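Uncharacterized protein SP1917 (Streptococcus pneumoniae, PDB 3C9P) is of unknown function but belongs to the DUF2200 family of uncharacterized bacterial proteins and folds as a compact, largely helical single chain. Local coordinates at residues V83-I88 / L92-R97; I74-K79 / E117-H122; M11-V16 / G60-Q65. One frame throughout, in Å; residues are numbered along the deposited sequence. Where two conformers were deposited one is given.

Interaction 1: residues V83-I88 / L92-R97; sequences VRIEEI and LMQEIR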
loop_
_atom_site.group_PDB
_atom_site.type_symbol
_atom_site.label_atom_id
_atom_site.label_comp_id
_atom_site.label_asym_id
_atom_site.label_seq_id
_atom_site.Cartn_x
_atom_site.Cartn_y
_atom_site.Cartn_z
ATOM N N VAL A 83 12.467 -7.827 4.157
ATOM C CA VAL A 83 13.287 -6.724 4.667
ATOM C C VAL A 83 12.592 -5.913 5.763
ATOM O O VAL A 83 11.361 -5.923 5.881
ATOM C CB VAL A 83 13.757 -5.749 3.531
ATOM C CG1 VAL A 83 14.728 -6.457 2.553
ATOM C CG2 VAL A 83 12.563 -5.148 2.777
ATOM N N ARG A 84 13.390 -5.204 6.556
ATOM C CA ARG A 84 12.842 -4.381 7.630
ATOM C C ARG A 84 12.425 -3.013 7.092
ATOM O O ARG A 84 13.270 -2.250 6.607
ATOM C CB ARG A 84 13.859 -4.246 8.753
ATOM C CG ARG A 84 13.248 -3.785 10.009
ATOM C CD ARG A 84 14.133 -4.066 11.228
ATOM N NE ARG A 84 14.167 -5.474 11.623
ATOM C CZ ARG A 84 13.158 -6.144 12.180
ATOM N NH1 ARG A 84 11.985 -5.558 12.399
ATOM N NH2 ARG A 84 13.324 -7.421 12.503
ATOM N N ILE A 85 11.132 -2.692 7.219
ATOM C CA ILE A 85 10.544 -1.526 6.535
ATOM C C ILE A 85 11.200 -0.237 6.992
ATOM O O ILE A 85 11.623 0.586 6.173
ATOM C CB ILE A 85 9.020 -1.469 6.769
ATOM C CG1 ILE A 85 8.310 -2.592 5.998
ATOM C CG2 ILE A 85 8.431 -0.108 6.360
ATOM C CD1 ILE A 85 6.972 -3.009 6.673
ATOM N N GLU A 86 11.327 -0.091 8.309
ATOM C CA GLU A 86 11.933 1.101 8.899
ATOM C C GLU A 86 13.433 1.294 8.554
ATOM O O GLU A 86 13.969 2.381 8.743
ATOM C CB GLU A 86 11.730 1.124 10.415
ATOM C CG GLU A 86 12.427 -0.034 11.135
ATOM C CD GLU A 86 11.522 -1.249 11.339
ATOM O OE1 GLU A 86 10.621 -1.498 10.513
ATOM O OE2 GLU A 86 11.724 -1.978 12.332
ATOM N N GLU A 87 14.084 0.255 8.032
ATOM C CA GLU A 87 15.495 0.331 7.626
ATOM C C GLU A 87 15.703 0.480 6.126
ATOM O O GLU A 87 16.848 0.446 5.651
ATOM C CB GLU A 87 16.247 -0.904 8.137
ATOM C CG GLU A 87 16.426 -0.842 9.643
ATOM C CD GLU A 87 17.011 -2.107 10.241
ATOM O OE1 GLU A 87 17.473 -3.002 9.487
ATOM O OE2 GLU A 87 17.009 -2.192 11.487
ATOM N N ILE A 88 14.615 0.632 5.377
ATOM C CA ILE A 88 14.715 0.811 3.922
ATOM C C ILE A 88 15.207 2.223 3.584
ATOM O O ILE A 88 14.543 3.214 3.900
ATOM C CB ILE A 88 13.377 0.504 3.182
ATOM C CG1 ILE A 88 12.948 -0.956 3.418
ATOM C CG2 ILE A 88 13.513 0.805 1.661
ATOM C CD1 ILE A 88 11.523 -1.257 2.942
ATOM N N LEU A 92 11.112 5.932 -1.622
ATOM C CA LEU A 92 9.983 5.500 -2.440
ATOM C C LEU A 92 9.673 4.039 -2.144
ATOM O O LEU A 92 8.518 3.697 -1.912
ATOM C CB LEU A 92 10.242 5.711 -3.933
ATOM C CG LEU A 92 9.107 5.298 -4.891
ATOM C CD1 LEU A 92 7.814 6.057 -4.588
ATOM C CD2 LEU A 92 9.540 5.570 -6.344
HETATM N N MSE A 93 10.695 3.181 -2.158
HETATM C CA MSE A 93 10.500 1.780 -1.801
HETATM C C MSE A 93 9.910 1.663 -0.370
HETATM O O MSE A 93 9.132 0.756 -0.079
HETATM C CB MSE A 93 11.810 1.006 -1.900
HETATM C CG MSE A 93 11.673 -0.534 -1.751
HETATM SE SE MSE A 93 10.453 -1.303 -3.114
HETATM C CE MSE A 93 11.720 -1.410 -4.592
ATOM N N GLN A 94 10.315 2.554 0.530
ATOM C CA GLN A 94 9.832 2.462 1.901
ATOM C C GLN A 94 8.307 2.654 1.985
ATOM O O GLN A 94 7.650 1.898 2.694
ATOM C CB GLN A 94 10.623 3.394 2.828
ATOM C CG GLN A 94 10.306 3.241 4.285
ATOM C CD GLN A 94 11.147 4.161 5.166
ATOM O OE1 GLN A 94 11.118 5.384 5.022
ATOM N NE2 GLN A 94 11.885 3.574 6.089
ATOM N N GLU A 95 7.748 3.618 1.244
ATOM C CA GLU A 95 6.284 3.841 1.195
ATOM C C GLU A 95 5.577 2.652 0.545
ATOM O O GLU A 95 4.502 2.242 0.982
ATOM C CB GLU A 95 5.924 5.134 0.432
ATOM C CG GLU A 95 6.590 6.438 0.964
ATOM C CD GLU A 95 6.296 6.744 2.441
ATOM O OE1 GLU A 95 5.626 5.941 3.119
ATOM O OE2 GLU A 95 6.738 7.813 2.920
ATOM N N ILE A 96 6.189 2.109 -0.504
ATOM C CA ILE A 96 5.642 0.950 -1.215
ATOM C C ILE A 96 5.549 -0.236 -0.252
ATOM O O ILE A 96 4.535 -0.942 -0.217
ATOM C CB ILE A 96 6.503 0.602 -2.453
ATOM C CG1 ILE A 96 6.227 1.628 -3.573
ATOM C CG2 ILE A 96 6.297 -0.872 -2.916
ATOM C CD1 ILE A 96 7.163 1.530 -4.851
ATOM N N ARG A 97 6.608 -0.453 0.522
ATOM C CA ARG A 97 6.644 -1.576 1.456
ATOM C C ARG A 97 5.701 -1.347 2.626
ATOM O O ARG A 97 5.167 -2.305 3.161
ATOM C CB ARG A 97 8.064 -1.863 1.942
ATOM C CG ARG A 97 8.990 -2.418 0.839
ATOM C CD ARG A 97 8.470 -3.786 0.350
ATOM N NE ARG A 97 9.391 -4.412 -0.594
ATOM C CZ ARG A 97 9.088 -4.750 -1.845
ATOM N NH1 ARG A 97 7.885 -4.525 -2.335
ATOM N NH2 ARG A 97 10.002 -5.329 -2.606
HETATM O O HOH W 1 13.628 6.121 3.648
#

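Interaction 2: residues I74-K79 / E117-H122; sequences IAITGK and EKYEKH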
loop_
_atom_site.group_PDB
_atom_site.type_symbol
_atom_site.label_atom_id
_atom_site.label_comp_id
_atom_site.label_asym_id
_atom_site.label_seq_id
_atom_site.Cartn_x
_atom_site.Cartn_y
_atom_site.Cartn_z
ATOM N N ILE A 74 4.688 6.156 9.866
ATOM C CA ILE A 74 5.993 5.914 10.468
ATOM C C ILE A 74 5.906 4.734 11.476
ATOM O O ILE A 74 6.901 4.046 11.746
ATOM C CB ILE A 74 6.478 7.208 11.179
ATOM C CG1 ILE A 74 6.569 8.398 10.179
ATOM C CG2 ILE A 74 7.771 7.015 12.009
ATOM C CD1 ILE A 74 7.268 8.128 8.865
ATOM N N ALA A 75 4.718 4.512 12.028
ATOM C CA ALA A 75 4.496 3.387 12.951
ATOM C C ALA A 75 4.333 2.025 12.259
ATOM O O ALA A 75 4.310 0.992 12.949
ATOM C CB ALA A 75 3.287 3.678 13.865
ATOM N N ILE A 76 4.207 2.021 10.923
ATOM C CA ILE A 76 4.185 0.774 10.146
ATOM C C ILE A 76 5.618 0.214 10.071
ATOM O O ILE A 76 6.398 0.489 9.123
ATOM C CB ILE A 76 3.570 0.945 8.728
ATOM C CG1 ILE A 76 2.193 1.622 8.808
ATOM C CG2 ILE A 76 3.452 -0.423 8.044
ATOM C CD1 ILE A 76 1.704 2.239 7.462
ATOM N N THR A 77 5.971 -0.554 11.096
ATOM C CA THR A 77 7.331 -1.100 11.224
ATOM C C THR A 77 7.284 -2.637 11.067
ATOM O O THR A 77 6.201 -3.222 10.973
ATOM C CB THR A 77 7.959 -0.727 12.582
ATOM O OG1 THR A 77 7.115 -1.224 13.634
ATOM C CG2 THR A 77 8.099 0.795 12.723
ATOM N N GLY A 78 8.445 -3.283 11.025
ATOM C CA GLY A 78 8.490 -4.745 10.934
ATOM C C GLY A 78 8.917 -5.218 9.561
ATOM O O GLY A 78 9.357 -4.421 8.734
ATOM N N LYS A 79 8.748 -6.507 9.312
ATOM C CA LYS A 79 9.286 -7.160 8.127
ATOM C C LYS A 79 8.202 -7.362 7.093
ATOM O O LYS A 79 7.053 -7.638 7.432
ATOM C CB LYS A 79 9.866 -8.533 8.479
ATOM C CG LYS A 79 11.099 -8.532 9.371
ATOM C CD LYS A 79 12.293 -7.979 8.657
ATOM C CE LYS A 79 13.276 -9.061 8.257
ATOM N NZ LYS A 79 14.646 -8.451 8.151
ATOM N N GLU A 117 -7.016 1.143 12.887
ATOM C CA GLU A 117 -7.018 1.228 14.348
ATOM C C GLU A 117 -5.663 0.841 14.931
ATOM O O GLU A 117 -5.244 1.394 15.937
ATOM C CB GLU A 117 -8.147 0.397 14.947
ATOM C CG GLU A 117 -9.491 1.116 14.831
ATOM C CD GLU A 117 -10.633 0.355 15.453
ATOM O OE1 GLU A 117 -10.364 -0.550 16.271
ATOM O OE2 GLU A 117 -11.800 0.668 15.125
ATOM N N LYS A 118 -4.968 -0.074 14.263
ATOM C CA LYS A 118 -3.626 -0.502 14.652
ATOM C C LYS A 118 -2.620 0.646 14.616
ATOM O O LYS A 118 -1.731 0.727 15.467
ATOM C CB LYS A 118 -3.162 -1.627 13.726
ATOM C CG LYS A 118 -1.912 -2.361 14.144
ATOM C CD LYS A 118 -1.691 -3.596 13.226
ATOM C CE LYS A 118 -2.455 -4.845 13.707
ATOM N NZ LYS A 118 -1.948 -5.306 15.063
ATOM N N TYR A 119 -2.744 1.524 13.626
ATOM C CA TYR A 119 -1.688 2.492 13.370
ATOM C C TYR A 119 -2.075 3.908 13.746
ATOM O O TYR A 119 -1.208 4.764 13.869
ATOM C CB TYR A 119 -1.204 2.405 11.919
ATOM C CG TYR A 119 -0.506 1.082 11.613
ATOM C CD1 TYR A 119 0.737 0.788 12.170
ATOM C CD2 TYR A 119 -1.122 0.106 10.794
ATOM C CE1 TYR A 119 1.376 -0.448 11.918
ATOM C CE2 TYR A 119 -0.483 -1.135 10.527
ATOM C CZ TYR A 119 0.768 -1.385 11.066
ATOM O OH TYR A 119 1.403 -2.593 10.820
ATOM N N GLU A 120 -3.367 4.160 13.926
ATOM C CA GLU A 120 -3.764 5.496 14.330
ATOM C C GLU A 120 -3.455 5.640 15.820
ATOM O O GLU A 120 -3.817 4.815 16.659
ATOM C CB GLU A 120 -5.194 5.861 13.883
ATOM C CG GLU A 120 -5.238 6.311 12.398
ATOM C CD GLU A 120 -6.598 6.853 11.904
ATOM O OE1 GLU A 120 -7.656 6.331 12.306
ATOM O OE2 GLU A 120 -6.605 7.802 11.080
ATOM N N LYS A 121 -2.663 6.649 16.139
ATOM C CA LYS A 121 -2.222 6.791 17.513
ATOM C C LYS A 121 -2.876 8.018 18.128
ATOM O O LYS A 121 -2.921 9.066 17.495
ATOM C CB LYS A 121 -0.710 6.879 17.581
ATOM C CG LYS A 121 0.008 5.690 16.940
ATOM C CD LYS A 121 -0.184 4.398 17.735
ATOM C CE LYS A 121 0.605 3.254 17.043
ATOM N NZ LYS A 121 0.417 1.960 17.738
ATOM N N HIS A 122 -3.389 7.870 19.342
ATOM C CA HIS A 122 -4.021 8.993 20.069
ATOM C C HIS A 122 -3.194 9.361 21.281
ATOM O O HIS A 122 -2.553 8.492 21.862
ATOM C CB HIS A 122 -5.452 8.623 20.483
ATOM C CG HIS A 122 -6.277 8.141 19.333
ATOM N ND1 HIS A 122 -6.522 8.922 18.224
ATOM C CD2 HIS A 122 -6.885 6.954 19.104
ATOM C CE1 HIS A 122 -7.244 8.234 17.355
ATOM N NE2 HIS A 122 -7.480 7.037 17.867
HETATM O O HOH W 2 3.688 -2.740 11.977
#

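Interaction 3: residues M11-V16 / G60-Q65; sequences MKFAAV and GDFFRQ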
loop_
_atom_site.group_PDB
_atom_site.type_symbol
_atom_site.label_atom_id
_atom_site.label_comp_id
_atom_site.label_asym_id
_atom_site.label_seq_id
_atom_site.Cartn_x
_atom_site.Cartn_y
_atom_site.Cartn_z
HETATM N N MSE A 11 6.956 -0.599 -13.414
HETATM C CA MSE A 11 5.831 -1.496 -13.735
HETATM C C MSE A 11 4.528 -0.719 -13.652
HETATM O O MSE A 11 4.411 0.199 -12.860
HETATM C CB MSE A 11 5.821 -2.707 -12.817
HETATM C CG MSE A 11 7.122 -3.518 -12.987
HETATM SE SE MSE A 11 7.033 -5.106 -11.861
HETATM C CE MSE A 11 8.967 -5.526 -11.777
ATOM N N LYS A 12 3.568 -1.058 -14.512
ATOM C CA LYS A 12 2.306 -0.312 -14.548
ATOM C C LYS A 12 1.527 -0.402 -13.242
ATOM O O LYS A 12 1.347 -1.490 -12.693
ATOM C CB LYS A 12 1.450 -0.752 -15.738
ATOM C CG LYS A 12 2.121 -0.508 -17.098
ATOM C CD LYS A 12 2.373 0.954 -17.371
ATOM C CE LYS A 12 2.985 1.204 -18.799
ATOM N NZ LYS A 12 2.828 0.084 -19.765
ATOM N N PHE A 13 1.060 0.753 -12.749
ATOM C CA PHE A 13 0.248 0.786 -11.535
ATOM C C PHE A 13 -0.886 -0.239 -11.550
ATOM O O PHE A 13 -1.078 -0.982 -10.587
ATOM C CB PHE A 13 -0.351 2.186 -11.290
ATOM C CG PHE A 13 -1.369 2.197 -10.196
ATOM C CD1 PHE A 13 -0.968 2.139 -8.856
ATOM C CD2 PHE A 13 -2.737 2.182 -10.498
ATOM C CE1 PHE A 13 -1.923 2.110 -7.828
ATOM C CE2 PHE A 13 -3.678 2.126 -9.490
ATOM C CZ PHE A 13 -3.276 2.091 -8.143
ATOM N N ALA A 14 -1.651 -0.280 -12.632
ATOM C CA ALA A 14 -2.907 -1.012 -12.591
ATOM C C ALA A 14 -2.688 -2.513 -12.345
ATOM O O ALA A 14 -3.287 -3.082 -11.447
ATOM C CB ALA A 14 -3.768 -0.728 -13.841
ATOM N N ALA A 15 -1.808 -3.143 -13.118
ATOM C CA ALA A 15 -1.460 -4.538 -12.895
ATOM C C ALA A 15 -0.883 -4.831 -11.523
ATOM O O ALA A 15 -1.247 -5.825 -10.886
ATOM C CB ALA A 15 -0.485 -5.008 -13.958
ATOM N N VAL A 16 0.050 -3.998 -11.072
ATOM C CA VAL A 16 0.623 -4.194 -9.729
ATOM C C VAL A 16 -0.461 -4.105 -8.630
ATOM O O VAL A 16 -0.507 -4.950 -7.719
ATOM C CB VAL A 16 1.809 -3.213 -9.441
ATOM C CG1 VAL A 16 2.369 -3.444 -8.008
ATOM C CG2 VAL A 16 2.947 -3.431 -10.499
ATOM N N GLY A 60 5.575 3.369 -9.515
ATOM C CA GLY A 60 6.442 4.355 -8.868
ATOM C C GLY A 60 5.817 5.747 -8.921
ATOM O O GLY A 60 5.823 6.493 -7.931
ATOM N N ASP A 61 5.289 6.104 -10.081
ATOM C CA ASP A 61 4.719 7.440 -10.252
ATOM C C ASP A 61 3.435 7.661 -9.424
ATOM O O ASP A 61 3.167 8.790 -8.993
ATOM C CB ASP A 61 4.494 7.728 -11.718
ATOM C CG ASP A 61 5.768 8.213 -12.427
ATOM O OD1 ASP A 61 6.805 8.506 -11.764
ATOM O OD2 ASP A 61 5.719 8.315 -13.665
ATOM N N PHE A 62 2.669 6.594 -9.199
ATOM C CA PHE A 62 1.536 6.621 -8.245
ATOM C C PHE A 62 1.980 7.057 -6.835
ATOM O O PHE A 62 1.412 7.988 -6.244
ATOM C CB PHE A 62 0.847 5.250 -8.202
ATOM C CG PHE A 62 -0.300 5.171 -7.235
ATOM C CD1 PHE A 62 -1.570 5.600 -7.601
ATOM C CD2 PHE A 62 -0.105 4.675 -5.964
ATOM C CE1 PHE A 62 -2.648 5.511 -6.699
ATOM C CE2 PHE A 62 -1.182 4.589 -5.045
ATOM C CZ PHE A 62 -2.446 5.005 -5.434
ATOM N N PHE A 63 2.999 6.383 -6.308
ATOM C CA PHE A 63 3.604 6.764 -5.030
ATOM C C PHE A 63 4.321 8.110 -5.017
ATOM O O PHE A 63 4.226 8.831 -4.015
ATOM C CB PHE A 63 4.503 5.639 -4.492
ATOM C CG PHE A 63 3.725 4.532 -3.900
ATOM C CD1 PHE A 63 3.187 3.548 -4.696
ATOM C CD2 PHE A 63 3.454 4.515 -2.533
ATOM C CE1 PHE A 63 2.411 2.488 -4.134
ATOM C CE2 PHE A 63 2.695 3.468 -1.972
ATOM C CZ PHE A 63 2.172 2.468 -2.783
ATOM N N ARG A 64 5.014 8.462 -6.104
ATOM C CA ARG A 64 5.723 9.751 -6.146
ATOM C C ARG A 64 4.745 10.906 -6.050
ATOM O O ARG A 64 5.088 11.960 -5.531
ATOM C CB ARG A 64 6.584 9.921 -7.401
ATOM C CG ARG A 64 7.774 8.985 -7.482
ATOM C CD ARG A 64 8.542 9.233 -8.792
ATOM N NE ARG A 64 9.665 8.292 -8.913
ATOM C CZ ARG A 64 9.702 7.243 -9.732
ATOM N NH1 ARG A 64 8.694 6.992 -10.564
ATOM N NH2 ARG A 64 10.773 6.446 -9.735
ATOM N N GLN A 65 3.541 10.701 -6.553
ATOM C CA GLN A 65 2.536 11.780 -6.627
ATOM C C GLN A 65 1.426 11.732 -5.571
ATOM O O GLN A 65 0.413 12.488 -5.661
ATOM C CB GLN A 65 1.948 11.811 -8.036
ATOM C CG GLN A 65 3.011 12.189 -9.083
ATOM C CD GLN A 65 2.494 12.068 -10.505
ATOM O OE1 GLN A 65 2.183 10.972 -10.972
ATOM N NE2 GLN A 65 2.395 13.191 -11.199
#

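Interaction 1: residues V83-I88 / L92-R97
Ile85 and Gln94 meet where the 3-10 turn that leaves the two-stranded antiparallel hairpin (79-80 and 83-84) lies against the first turns of helix 91-107. Gln94 NE2 donates to Ile85 O at 3.0 Å, and the bond is nearly straight (N-H...O 171°). It lies in the plane of the Gln94 amide, while the donor is tilted 22° from the carbonyl plane. Two donors grip that oxygen, since the backbone N of Ile88 reaches it from the opposite face. Gln94 reaches the Ile85 carbonyl with CG anti to the backbone N (chi1 -173°) and the chain extended beyond it. A water within hydrogen-bonding distance of both Gln94 OE1 and Ile88 O can bridge them, though not necessarily by both bonds at once. Apolar contacts flank these bonds. Ile88 CD1 comes to 3.5 Å from Arg97 CG, the two side chains crossing at about a right angle, and Ile88 CG2 lies 4.0 Å from Met93 CB. Ile85 CG1 contributes a 4.1 Å contact to Arg97 CB. Farther out, the Arg97 guanidinium is positioned by a salt bridge to Asp100 and a hydrogen bond to Ala3 O. The bent side chain of Met93, a selenomethionine, sets its SE 3.9 Å above the centre of the Arg97 guanidinium plane.

Interaction 2: residues I74-K79 / E117-H122
An inverse gamma turn centred on Ile76 packs onto the aromatic ring of Tyr119, the residue that ends helix 112-119. The main contact is a CH-pi interaction: Ile76 CG1 sits 3.7 Å from the centroid of the Tyr119 ring and only 10° off its normal, squarely over one face. Ile76 CG1 reaches it from beside its own backbone N, anti to the carbonyl carbon (chi1 -52°). The opposite face is covered by Lys118 CG, so aliphatic carbon lies on both sides of the ring. At the ring edge, near its plane, Ala75 O lies 3.4 Å from Tyr119 CE1. Ala75 CB adds an apolar contact of 4.2 Å to Tyr119 CD1. The hydroxyl end is held by polar partners. A water in the ring plane is 2.6 Å from Tyr119 OH and 2.7 Å from Thr77 O, and Trp105 NE1 is hydrogen-bonded to the same hydroxyl. On the exposed side, Lys121 CE makes a looser contact of 4.2 Å with Ala75 CB. Trp40 and Leu102 touch both Ile76 and Tyr119, so helices 31-42 and 91-107 both pack against the pair. The arrangement is that of a tight turn in a connecting loop, docked by CH-pi packing on the aromatic residue at the C-terminal end of a helix.

Interaction 3: residues M11-V16 / G60-Q65
Phe13 and Phe62 account for every close approach between the start of helix 13-26 and the short helix 59-64. Their rings form an offset stack, with centroids 4.2 Å apart and planes at 22°. The overlap is uneven: Phe13 CE1 stands 3.4 Å above the plane of the Phe62 ring, over its centre, whereas Phe62 CD1 lies toward the rim of the Phe13 ring. The shortest contacts are of 3.5 Å, for example from Phe13 CD1 to Phe62 CG. Both residues direct CB toward the other segment, and a CG anti to the backbone N (chi1 170° in Phe13, with the same first torsion in Phe62) carries each ring on in that direction. Both residues are buried. Val49 and Cys52 of helix 46-52 touch both rings, Tyr44 stacks on Phe62, and the ring of Tyr17 meets that of Phe13.

The looser side begins beyond this pair: Met11 and Lys12, the latter at the N-cap position of helix 13-26, are exposed, and their CB atoms point away from 60-65. On the other helix, Arg64 NH1 makes a salt bridge with Asp61 OD1 at 2.7 Å, a bent hydrogen bond (N-H...O 141°) that meets the carboxylate from above its plane. This charged pair links residues one helical turn apart and adds nothing to the interface between the segments. The contact as a whole is a parallel-displaced phenylalanine stack, part of a buried aromatic cluster (Tyr17, Phe13, Phe62, Tyr44) where helices 13-26, 46-52 and 59-64 pack together.

From the N terminus, interaction 3 comes first, joining the start of helix 13-26 to helix 59-64 and closing a loop of 43 mostly helical residues. The chain then runs to 74-79, where interaction 2 opens; it closes only at 117-122, near the C terminus. Interaction 1 opens and closes within that longer loop, bringing the end of the hairpin back onto helix 91-107 across three residues. Interactions 1 and 2 touch directly, through Ile85 N with Gly78 O and Glu86 OE1 with Gly78 N. Interaction 1 also meets interaction 3, where Leu92 and Ile96 pack on Phe63. Interactions 2 and 3 lie on opposite sides of the chain's centre, with helix 91-107 joining the two regions.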